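Local coordinates for chromosome partition protein Smc (Pyrococcus furiosus, PDB 3NWC) that dimerises and binds DNA through this hinge domain and, as a whole SMC ATPase, is probably required for chromosome condensation and partitioning, at residues 8-13 and 54-59. Sequence-based numbering, arbitrary orientation. Where two conformers were deposited one is given.
Sequences RELIAA and AIEVAL
Leu10 and Ala13 of helix 4-19 meet one residue of helix 52-59, Glu56, and they touch its aliphatic part. The packing is apolar. Leu10 CD1 lies 3.9 Å from Glu56 CB. One turn further along, Ala13 CB points at the second helix and sits 3.9 Å from Glu56 CG. With chi1 at 178° Leu10 extends CG opposite its amide N, and its branched end comes nearer the glutamate than the direction of its CB suggests. The backbones stay apart here, with Ala13 CA and Glu56 CA 7.5 Å from each other.

No hydrogen bond or salt bridge joins the two segments. The Glu56 chain bends about its CB-CG bond (chi2 66°), and its carboxylate is held by a salt bridge from OE2 to Arg17 NE, further along helix 4-19. The glutamate therefore reaches the same helix twice, by its methylenes and by its charge.

Phe168, in a loop, touches both Ala13 and Val57, one from each helix, and Val57 also packs on Arg88 of the second subunit. Within the hinge-domain construct, helix 4-19 thus packs against helix 52-59 through a small apolar patch, and the bond to Arg17 outside it probably helps to fix the glutamate chain.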
loop_
_atom_site.group_PDB
_atom_site.type_symbol
_atom_site.label_atom_id
_atom_site.label_comp_id
_atom_site.label_asym_id
_atom_site.label_seq_id
_atom_site.Cartn_x
_atom_site.Cartn_y
_atom_site.Cartn_z
ATOM N N ARG A 8 -16.967 -15.128 1.550
ATOM C CA ARG A 8 -17.270 -13.954 2.365
ATOM C C ARG A 8 -16.047 -13.032 2.423
ATOM O O ARG A 8 -16.168 -11.803 2.299
ATOM C CB ARG A 8 -17.724 -14.371 3.772
ATOM C CG ARG A 8 -19.077 -15.099 3.764
ATOM C CD ARG A 8 -19.549 -15.444 5.160
ATOM N NE ARG A 8 -20.889 -16.018 5.111
ATOM C CZ ARG A 8 -22.007 -15.293 5.109
ATOM N NH1 ARG A 8 -21.934 -13.973 5.175
ATOM N NH2 ARG A 8 -23.196 -15.879 5.051
ATOM N N GLU A 9 -14.879 -13.629 2.618
ATOM C CA GLU A 9 -13.616 -12.879 2.645
ATOM C C GLU A 9 -13.404 -12.099 1.362
ATOM O O GLU A 9 -13.014 -10.930 1.393
ATOM C CB GLU A 9 -12.409 -13.824 2.858
ATOM C CG GLU A 9 -12.209 -14.279 4.298
ATOM C CD GLU A 9 -11.907 -13.117 5.226
ATOM O OE1 GLU A 9 -10.760 -12.634 5.210
ATOM O OE2 GLU A 9 -12.818 -12.684 5.965
ATOM N N LEU A 10 -13.618 -12.757 0.231
ATOM C CA LEU A 10 -13.446 -12.114 -1.074
ATOM C C LEU A 10 -14.400 -10.944 -1.277
ATOM O O LEU A 10 -13.997 -9.864 -1.710
ATOM C CB LEU A 10 -13.633 -13.125 -2.215
ATOM C CG LEU A 10 -13.523 -12.572 -3.640
ATOM C CD1 LEU A 10 -12.138 -11.983 -3.876
ATOM C CD2 LEU A 10 -13.832 -13.639 -4.686
ATOM N N ILE A 11 -15.678 -11.153 -0.983
ATOM C CA ILE A 11 -16.653 -10.072 -1.101
ATOM C C ILE A 11 -16.222 -8.896 -0.236
ATOM O O ILE A 11 -16.257 -7.742 -0.674
ATOM C CB ILE A 11 -18.076 -10.525 -0.684
ATOM C CG1 ILE A 11 -18.545 -11.681 -1.569
ATOM C CG2 ILE A 11 -19.048 -9.354 -0.773
ATOM C CD1 ILE A 11 -18.682 -11.314 -3.031
ATOM N N ALA A 12 -15.813 -9.193 0.998
ATOM C CA ALA A 12 -15.419 -8.133 1.925
ATOM C C ALA A 12 -14.174 -7.416 1.426
ATOM O O ALA A 12 -14.097 -6.202 1.445
ATOM C CB ALA A 12 -15.215 -8.664 3.329
ATOM N N ALA A 13 -13.185 -8.172 0.970
ATOM C CA ALA A 13 -11.977 -7.533 0.483
ATOM C C ALA A 13 -12.273 -6.585 -0.677
ATOM O O ALA A 13 -11.719 -5.481 -0.761
ATOM C CB ALA A 13 -10.948 -8.598 0.082
ATOM N N ALA A 54 -6.843 -15.161 -3.437
ATOM C CA ALA A 54 -5.385 -15.040 -3.452
ATOM C C ALA A 54 -4.900 -13.899 -4.342
ATOM O O ALA A 54 -3.983 -13.157 -3.981
ATOM C CB ALA A 54 -4.760 -16.375 -3.889
ATOM N N ILE A 55 -5.516 -13.756 -5.512
ATOM C CA ILE A 55 -5.138 -12.703 -6.448
ATOM C C ILE A 55 -5.599 -11.318 -5.962
ATOM O O ILE A 55 -4.861 -10.341 -6.086
ATOM C CB ILE A 55 -5.679 -12.985 -7.871
ATOM C CG1 ILE A 55 -4.994 -14.246 -8.421
ATOM C CG2 ILE A 55 -5.417 -11.809 -8.789
ATOM C CD1 ILE A 55 -3.469 -14.150 -8.351
ATOM N N GLU A 56 -6.812 -11.237 -5.421
ATOM C CA GLU A 56 -7.265 -9.976 -4.819
ATOM C C GLU A 56 -6.270 -9.524 -3.752
ATOM O O GLU A 56 -5.856 -8.359 -3.733
ATOM C CB GLU A 56 -8.660 -10.144 -4.210
ATOM C CG GLU A 56 -9.128 -8.960 -3.348
ATOM C CD GLU A 56 -9.339 -7.691 -4.143
ATOM O OE1 GLU A 56 -9.721 -7.776 -5.327
ATOM O OE2 GLU A 56 -9.128 -6.600 -3.574
ATOM N N VAL A 57 -5.903 -10.437 -2.854
ATOM C CA VAL A 57 -4.960 -10.112 -1.778
ATOM C C VAL A 57 -3.563 -9.773 -2.313
ATOM O O VAL A 57 -2.918 -8.802 -1.876
ATOM C CB VAL A 57 -4.887 -11.262 -0.735
ATOM C CG1 VAL A 57 -3.750 -11.046 0.252
ATOM C CG2 VAL A 57 -6.237 -11.422 -0.010
ATOM N N ALA A 58 -3.075 -10.566 -3.257
ATOM C CA ALA A 58 -1.714 -10.324 -3.724
ATOM C C ALA A 58 -1.574 -9.023 -4.520
ATOM O O ALA A 58 -0.501 -8.399 -4.533
ATOM C CB ALA A 58 -1.181 -11.519 -4.528
ATOM N N LEU A 59 -2.634 -8.631 -5.224
ATOM C CA LEU A 59 -2.635 -7.346 -5.919
ATOM C C LEU A 59 -2.756 -6.209 -4.915
ATOM O O LEU A 59 -2.056 -5.205 -5.010
ATOM C CB LEU A 59 -3.804 -7.258 -6.883
ATOM C CG LEU A 59 -3.629 -7.485 -8.373
ATOM C CD1 LEU A 59 -4.924 -7.122 -9.077
ATOM C CD2 LEU A 59 -2.494 -6.622 -8.897
#